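STM4351 (Salmonella enterica, PDB 2Y7I) binds arginine with high specificity as a periplasmic solute-binding protein of family 3, probably delivering it for uptake into the cell. Local coordinates at residues 78-82 / 83-87; 97-100 / 101-105; 204-207 / 208-212. All coordinates share one frame; numbering follows the deposited sequence.

Interaction 1 (78-82 / 83-87). With ARG (arginine), chain C.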
loop_
_atom_site.group_PDB
_atom_site.type_symbol
_atom_site.label_atom_id
_atom_site.label_comp_id
_atom_site.label_asym_id
_atom_site.label_seq_id
_atom_site.Cartn_x
_atom_site.Cartn_y
_atom_site.Cartn_z
ATOM N N LYS A 78 -17.121 18.315 -0.393
ATOM C CA LYS A 78 -17.044 19.643 0.229
ATOM C C LYS A 78 -15.609 20.097 0.464
ATOM O O LYS A 78 -15.270 21.251 0.235
ATOM C CB LYS A 78 -17.824 19.692 1.547
ATOM C CG LYS A 78 -19.208 20.320 1.429
ATOM C CD LYS A 78 -19.989 20.168 2.749
ATOM C CE LYS A 78 -20.973 21.325 2.938
ATOM N NZ LYS A 78 -22.085 20.981 3.877
ATOM N N ARG A 79 -14.764 19.190 0.927
ATOM C CA ARG A 79 -13.382 19.546 1.184
ATOM C C ARG A 79 -12.615 19.728 -0.121
ATOM O O ARG A 79 -11.724 20.571 -0.201
ATOM C CB ARG A 79 -12.714 18.526 2.093
ATOM C CG ARG A 79 -13.319 18.522 3.496
ATOM C CD ARG A 79 -12.836 17.343 4.314
ATOM N NE ARG A 79 -13.457 17.339 5.635
ATOM C CZ ARG A 79 -13.575 16.256 6.390
ATOM N NH1 ARG A 79 -13.100 15.091 5.945
ATOM N NH2 ARG A 79 -14.157 16.333 7.585
ATOM N N GLU A 80 -12.989 18.955 -1.142
ATOM C CA GLU A 80 -12.361 19.060 -2.464
ATOM C C GLU A 80 -12.606 20.416 -3.146
ATOM O O GLU A 80 -11.867 20.800 -4.050
ATOM C CB GLU A 80 -12.812 17.916 -3.371
ATOM C CG GLU A 80 -12.252 16.553 -2.984
ATOM C CD GLU A 80 -12.793 15.427 -3.850
ATOM O OE1 GLU A 80 -13.858 15.608 -4.476
ATOM O OE2 GLU A 80 -12.157 14.353 -3.902
ATOM N N GLN A 81 -13.642 21.133 -2.712
ATOM C CA GLN A 81 -13.873 22.507 -3.177
ATOM C C GLN A 81 -12.898 23.495 -2.529
ATOM O O GLN A 81 -12.675 24.589 -3.054
ATOM C CB GLN A 81 -15.300 22.972 -2.852
ATOM C CG GLN A 81 -16.440 22.099 -3.383
ATOM C CD GLN A 81 -17.819 22.654 -3.030
ATOM O OE1 GLN A 81 -18.075 23.043 -1.887
ATOM N NE2 GLN A 81 -18.714 22.696 -4.018
ATOM N N GLN A 82 -12.324 23.103 -1.395
ATOM C CA GLN A 82 -11.503 23.997 -0.579
ATOM C C GLN A 82 -10.013 23.728 -0.708
ATOM O O GLN A 82 -9.206 24.651 -0.609
ATOM C CB GLN A 82 -11.901 23.873 0.894
ATOM C CG GLN A 82 -13.392 23.974 1.131
ATOM C CD GLN A 82 -13.762 23.793 2.583
ATOM O OE1 GLN A 82 -13.232 22.914 3.268
ATOM N NE2 GLN A 82 -14.683 24.619 3.064
ATOM N N VAL A 83 -9.655 22.460 -0.896
ATOM C CA VAL A 83 -8.246 22.034 -0.924
ATOM C C VAL A 83 -7.998 21.009 -2.036
ATOM O O VAL A 83 -8.941 20.468 -2.604
ATOM C CB VAL A 83 -7.804 21.379 0.421
ATOM C CG1 VAL A 83 -7.972 22.334 1.595
ATOM C CG2 VAL A 83 -8.562 20.078 0.673
ATOM N N SER A 84 -6.727 20.731 -2.304
ATOM C CA SER A 84 -6.341 19.636 -3.188
ATOM C C SER A 84 -5.917 18.430 -2.352
ATOM O O SER A 84 -5.115 18.568 -1.428
ATOM C CB SER A 84 -5.192 20.064 -4.094
ATOM O OG SER A 84 -5.611 21.073 -4.988
ATOM N N PHE A 85 -6.458 17.254 -2.663
ATOM C CA PHE A 85 -6.024 16.028 -1.997
ATOM C C PHE A 85 -5.074 15.188 -2.844
ATOM O O PHE A 85 -5.151 15.181 -4.073
ATOM C CB PHE A 85 -7.213 15.153 -1.623
ATOM C CG PHE A 85 -8.001 15.650 -0.435
ATOM C CD1 PHE A 85 -7.537 15.450 0.863
ATOM C CD2 PHE A 85 -9.225 16.280 -0.619
ATOM C CE1 PHE A 85 -8.278 15.888 1.971
ATOM C CE2 PHE A 85 -9.973 16.719 0.475
ATOM C CZ PHE A 85 -9.497 16.522 1.771
ATOM N N SER A 86 -4.190 14.479 -2.151
ATOM C CA SER A 86 -3.433 13.385 -2.722
ATOM C C SER A 86 -4.370 12.235 -3.083
ATOM O O SER A 86 -5.566 12.259 -2.774
ATOM C CB SER A 86 -2.411 12.864 -1.711
ATOM O OG SER A 86 -3.072 12.290 -0.586
ATOM N N GLN A 87 -3.801 11.239 -3.750
ATOM C CA GLN A 87 -4.407 9.926 -3.888
ATOM C C GLN A 87 -4.791 9.439 -2.482
ATOM O O GLN A 87 -4.187 9.869 -1.486
ATOM C CB GLN A 87 -3.380 8.964 -4.501
ATOM C CG GLN A 87 -2.127 8.790 -3.621
ATOM C CD GLN A 87 -1.139 7.804 -4.184
ATOM O OE1 GLN A 87 -1.261 6.595 -3.972
ATOM N NE2 GLN A 87 -0.151 8.309 -4.903
HETATM N N ARG C . -12.658 10.802 9.372
HETATM C CA ARG C . -13.512 11.896 9.929
HETATM C C ARG C . -13.561 13.061 8.948
HETATM O O ARG C . -14.187 14.080 9.230
HETATM C CB ARG C . -12.983 12.374 11.297
HETATM C CG ARG C . -11.504 12.801 11.285
HETATM C CD ARG C . -11.057 13.405 12.615
HETATM N NE ARG C . -9.594 13.480 12.664
HETATM C CZ ARG C . -8.886 13.983 13.673
HETATM N NH1 ARG C . -9.484 14.483 14.757
HETATM N NH2 ARG C . -7.572 13.987 13.596
HETATM O OXT ARG C . -12.951 13.012 7.862
#
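Arg79 O takes two backbone amides at once, from Val83 N at 2.9 Å and from Gln82 N at the same length, and so ties helix 77-80 to the chain entering strand 84-85. Beside this carbonyl, Val83 CG2 comes within 3.3 Å of Arg79 O and also lies over one face of the Phe85 ring, nearer its margin than its centre. The other approach to that ring is at its edge: Arg79 CB sits in the ring plane, 3.7 Å from Phe85 CE2, and Glu80 CG follows near the same plane next to Phe85 CD2. The Val83 bond is thus an i to i+4 link just after the helix, and the residue that accepts it also supplies the two-bond clamp on the ligand's alpha-carboxylate, as in other family 3 amino-acid-binding proteins. The Arg79 chain runs extended from CG to NE (chi2 169°, chi3 -178°), which takes its guanidinium away from Phe85 and up to the bound arginine. The two flat groups meet edge to edge: Arg79 NH1 donates to the ligand OXT at 2.8 Å, and Arg79 NH2 to the ligand O at 2.8 Å, the latter almost straight at 173°. Asp74 O and Gly120 O accept further hydrogen bonds from NH1 and NH2 respectively, holding the guanidinium in position for the ligand.

Interaction 2 (97-100 / 101-105)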
loop_
_atom_site.group_PDB
_atom_site.type_symbol
_atom_site.label_atom_id
_atom_site.label_comp_id
_atom_site.label_asym_id
_atom_site.label_seq_id
_atom_site.Cartn_x
_atom_site.Cartn_y
_atom_site.Cartn_z
ATOM N N VAL A 97 -21.285 4.551 16.741
ATOM C CA VAL A 97 -21.563 5.205 18.011
ATOM C C VAL A 97 -21.034 4.297 19.103
ATOM O O VAL A 97 -21.155 3.076 19.015
ATOM C CB VAL A 97 -23.072 5.429 18.254
ATOM C CG1 VAL A 97 -23.295 6.249 19.535
ATOM C CG2 VAL A 97 -23.702 6.136 17.057
ATOM N N VAL A 98 -20.405 4.892 20.111
ATOM C CA VAL A 98 -20.103 4.165 21.334
ATOM C C VAL A 98 -21.054 4.653 22.430
ATOM O O VAL A 98 -21.273 5.850 22.566
ATOM C CB VAL A 98 -18.615 4.272 21.738
ATOM C CG1 VAL A 98 -18.139 5.763 21.845
ATOM C CG2 VAL A 98 -18.334 3.458 23.006
ATOM N N THR A 99 -21.667 3.710 23.152
ATOM C CA THR A 99 -22.587 4.024 24.252
ATOM C C THR A 99 -22.227 3.130 25.423
ATOM O O THR A 99 -21.362 2.273 25.291
ATOM C CB THR A 99 -24.072 3.791 23.869
ATOM O OG1 THR A 99 -24.369 2.384 23.862
ATOM C CG2 THR A 99 -24.407 4.422 22.486
ATOM N N ARG A 100 -22.887 3.312 26.562
ATOM C CA ARG A 100 -22.803 2.313 27.622
ATOM C C ARG A 100 -23.250 0.968 27.030
ATOM O O ARG A 100 -24.194 0.928 26.251
ATOM C CB ARG A 100 -23.686 2.713 28.802
ATOM C CG ARG A 100 -23.043 3.736 29.738
ATOM C CD ARG A 100 -24.043 4.359 30.719
ATOM N NE ARG A 100 -25.264 3.561 30.881
ATOM C CZ ARG A 100 -26.424 3.807 30.260
ATOM N NH1 ARG A 100 -26.544 4.838 29.416
ATOM N NH2 ARG A 100 -27.466 3.010 30.478
ATOM N N LYS A 101 -22.560 -0.113 27.388
ATOM C CA LYS A 101 -22.760 -1.420 26.756
ATOM C C LYS A 101 -24.205 -1.897 26.923
ATOM O O LYS A 101 -24.718 -1.935 28.021
ATOM C CB LYS A 101 -21.770 -2.438 27.344
ATOM C CG LYS A 101 -21.884 -3.853 26.823
ATOM C CD LYS A 101 -20.812 -4.744 27.457
ATOM C CE LYS A 101 -21.020 -4.876 28.968
ATOM N NZ LYS A 101 -19.824 -5.445 29.673
ATOM N N GLY A 102 -24.865 -2.226 25.820
ATOM C CA GLY A 102 -26.248 -2.717 25.888
ATOM C C GLY A 102 -27.327 -1.654 25.996
ATOM O O GLY A 102 -28.509 -1.978 25.944
ATOM N N ALA A 103 -26.946 -0.384 26.132
ATOM C CA ALA A 103 -27.933 0.671 26.383
ATOM C C ALA A 103 -28.711 1.125 25.140
ATOM O O ALA A 103 -29.862 1.583 25.255
ATOM C CB ALA A 103 -27.286 1.875 27.095
ATOM N N TYR A 104 -28.077 1.006 23.973
ATOM C CA TYR A 104 -28.650 1.419 22.684
ATOM C C TYR A 104 -28.213 0.403 21.627
ATOM O O TYR A 104 -27.096 -0.140 21.696
ATOM C CB TYR A 104 -28.216 2.859 22.292
ATOM C CG TYR A 104 -28.663 3.908 23.306
ATOM C CD1 TYR A 104 -29.969 4.415 23.287
ATOM C CD2 TYR A 104 -27.795 4.346 24.313
ATOM C CE1 TYR A 104 -30.397 5.349 24.246
ATOM C CE2 TYR A 104 -28.205 5.273 25.258
ATOM C CZ TYR A 104 -29.509 5.769 25.218
ATOM O OH TYR A 104 -29.927 6.677 26.161
ATOM N N HIS A 105 -29.102 0.141 20.669
ATOM C CA HIS A 105 -28.791 -0.734 19.539
ATOM C C HIS A 105 -28.793 0.038 18.223
ATOM O O HIS A 105 -28.000 -0.243 17.325
ATOM C CB HIS A 105 -29.815 -1.875 19.444
ATOM C CG HIS A 105 -29.673 -2.915 20.510
ATOM N ND1 HIS A 105 -29.145 -4.164 20.265
ATOM C CD2 HIS A 105 -30.002 -2.898 21.825
ATOM C CE1 HIS A 105 -29.146 -4.870 21.383
ATOM N NE2 HIS A 105 -29.662 -4.126 22.344
#
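Thr99 and Tyr104, the residues flanking a type II beta turn (Arg100 to Ala103), meet at the edge of the tyrosine ring; the turn ends strand 95-100 of the five-stranded mixed sheet. Thr99 CB and CG2 both lie 3.8 Å from Tyr104 CD2. At the far end of that ring the Tyr104 hydroxyl is hydrogen-bonded to Glu155 OE1, which also makes a long, weak ion pair with Arg100 NH1. The Arg100 chain bends sharply at chi3 (19°), folding the guanidinium back so that one of its faces lies against the Ala103 methyl, with Arg100 NH2 3.6 Å from Ala103 CB. Gly102 takes the third position of the turn with the positive phi (82°) that a type II turn requires there. The turn is closed by Ala103 N, which donates to Arg100 O at 3.1 Å. That same oxygen is gripped a second time, by the hydroxyl of Thr99, whose OG1 lies between its own backbone N and carbonyl carbon. Thr99 OG1 donates to Arg100 O at 2.8 Å, and it reaches the oxygen from the face of the carbonyl plane opposite to Ala103 N.

Interaction 3 (204-207 / 208-212)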
loop_
_atom_site.group_PDB
_atom_site.type_symbol
_atom_site.label_atom_id
_atom_site.label_comp_id
_atom_site.label_asym_id
_atom_site.label_seq_id
_atom_site.Cartn_x
_atom_site.Cartn_y
_atom_site.Cartn_z
ATOM N N GLN A 204 2.174 16.755 -6.466
ATOM C CA GLN A 204 2.709 15.663 -7.289
ATOM C C GLN A 204 3.953 14.999 -6.678
ATOM O O GLN A 204 4.190 13.808 -6.884
ATOM C CB GLN A 204 2.948 16.098 -8.741
ATOM C CG GLN A 204 1.670 16.507 -9.521
ATOM C CD GLN A 204 0.385 15.773 -9.090
ATOM O OE1 GLN A 204 0.376 14.554 -8.869
ATOM N NE2 GLN A 204 -0.709 16.527 -8.979
ATOM N N GLU A 205 4.733 15.768 -5.923
ATOM C CA GLU A 205 5.851 15.208 -5.172
ATOM C C GLU A 205 5.321 14.245 -4.122
ATOM O O GLU A 205 5.861 13.152 -3.947
ATOM C CB GLU A 205 6.619 16.300 -4.458
ATOM C CG GLU A 205 7.680 16.972 -5.268
ATOM C CD GLU A 205 8.602 17.769 -4.367
ATOM O OE1 GLU A 205 8.224 18.894 -3.980
ATOM O OE2 GLU A 205 9.675 17.244 -4.009
ATOM N N ILE A 206 4.268 14.673 -3.429
ATOM C CA ILE A 206 3.615 13.868 -2.395
ATOM C C ILE A 206 3.022 12.592 -2.996
ATOM O O ILE A 206 3.179 11.501 -2.433
ATOM C CB ILE A 206 2.525 14.676 -1.650
ATOM C CG1 ILE A 206 3.171 15.662 -0.669
ATOM C CG2 ILE A 206 1.557 13.748 -0.896
ATOM C CD1 ILE A 206 2.199 16.683 -0.116
ATOM N N ASN A 207 2.335 12.727 -4.131
ATOM C CA ASN A 207 1.807 11.551 -4.833
ATOM C C ASN A 207 2.887 10.566 -5.283
ATOM O O ASN A 207 2.725 9.355 -5.134
ATOM C CB ASN A 207 0.935 11.967 -6.023
ATOM C CG ASN A 207 -0.497 12.256 -5.611
ATOM O OD1 ASN A 207 -1.021 11.636 -4.686
ATOM N ND2 ASN A 207 -1.132 13.210 -6.285
ATOM N N ALA A 208 3.981 11.087 -5.834
ATOM C CA ALA A 208 5.080 10.236 -6.264
ATOM C C ALA A 208 5.666 9.486 -5.059
ATOM O O ALA A 208 6.023 8.319 -5.172
ATOM C CB ALA A 208 6.152 11.043 -6.972
ATOM N N ALA A 209 5.742 10.163 -3.914
ATOM C CA ALA A 209 6.240 9.551 -2.681
ATOM C C ALA A 209 5.269 8.498 -2.131
ATOM O O ALA A 209 5.691 7.404 -1.734
ATOM C CB ALA A 209 6.527 10.624 -1.633
ATOM N N LEU A 210 3.976 8.821 -2.126
ATOM C CA LEU A 210 2.936 7.864 -1.702
ATOM C C LEU A 210 2.907 6.589 -2.563
ATOM O O LEU A 210 2.716 5.485 -2.037
ATOM C CB LEU A 210 1.546 8.523 -1.675
ATOM C CG LEU A 210 1.167 9.349 -0.442
ATOM C CD1 LEU A 210 -0.128 10.085 -0.668
ATOM C CD2 LEU A 210 1.069 8.464 0.812
ATOM N N ASP A 211 3.109 6.739 -3.875
ATOM C CA ASP A 211 3.205 5.585 -4.781
ATOM C C ASP A 211 4.256 4.602 -4.282
ATOM O O ASP A 211 4.031 3.389 -4.261
ATOM C CB ASP A 211 3.589 6.017 -6.202
ATOM C CG ASP A 211 2.451 6.661 -6.945
ATOM O OD1 ASP A 211 1.331 6.689 -6.410
ATOM O OD2 ASP A 211 2.675 7.129 -8.073
ATOM N N LYS A 212 5.408 5.141 -3.896
ATOM C CA LYS A 212 6.481 4.337 -3.341
ATOM C C LYS A 212 6.169 3.802 -1.945
ATOM O O LYS A 212 6.351 2.612 -1.700
ATOM C CB LYS A 212 7.805 5.111 -3.356
ATOM C CG LYS A 212 8.352 5.317 -4.758
ATOM C CD LYS A 212 9.579 6.221 -4.746
ATOM C CE LYS A 212 10.135 6.385 -6.144
ATOM N NZ LYS A 212 10.967 7.620 -6.265
#
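Four successive i to i+4 backbone bonds, the first from Ala208 N to Gln204 O at 2.9 Å and the last from Asp211 N to Asn207 O, run along the middle of alpha-helix 200-214. Ile206 and Leu210, one turn apart, lie side by side and point the same way; Ile206 CG2 and Leu210 CD1 touch at 4.0 Å. It is the CG2 branch of Ile206, anti to the backbone N, that turns to the leucine. Leu210 CB and CG also rest beside Ile206 O, while its side chain packs on Val39 of helix 31-42 and on the loop at Ser86 and Gln87. Ala209, on the same flank, is covered by Val39 and Glu42 of that helix.

The polar flank belongs to Asn207. Its ND2 donates to Gln204 OE1 one turn back, a long bond of 3.3 Å but a straight one (173°). Gln204 OE1 lies almost in the amide plane of Asn207, whereas ND2 stands above the plane of the glutamine carbonyl. The glutamine's other amide atom, NE2, binds Asp200 OD1. Asn207 OD1 in turn accepts the backbone N-H of Gln87, so both ends of its amide are engaged and its rotation is fixed. Glu205 leads off elsewhere, in a salt bridge with Arg6.

Asp211 brings its carboxylate back over the preceding turn, where its OD1 accepts from Gln87 NE2. Asp211 O accepts a hydrogen bond from Lys214 NZ of the second subunit. Within the helix, Asp211 OD1 merely lies close to Asn207 O, 3.3 Å away and not bonded to it; what that oxygen accepts is Asp211 N, at 2.9 Å.

The three contacts follow one another along the chain without nesting or crossing. Interaction 1 comes first, joining helix 77-80 to strand 84-85 by way of a ligand-pocket residue. Interaction 2 comes next, on the opposite side of the chain's centre; it is a beta turn that ends strand 95-100, and its nearest atoms lie about 17 Å from those of interaction 1. Interaction 3 comes much later, wholly within helix 200-214, and returns to the neighbourhood of interaction 1, whose residues 86-87 lie against that helix. Residues 83-87 and the late helix are thus tied together, while interaction 2 stays about 28 Å from interaction 3 at the nearest atoms.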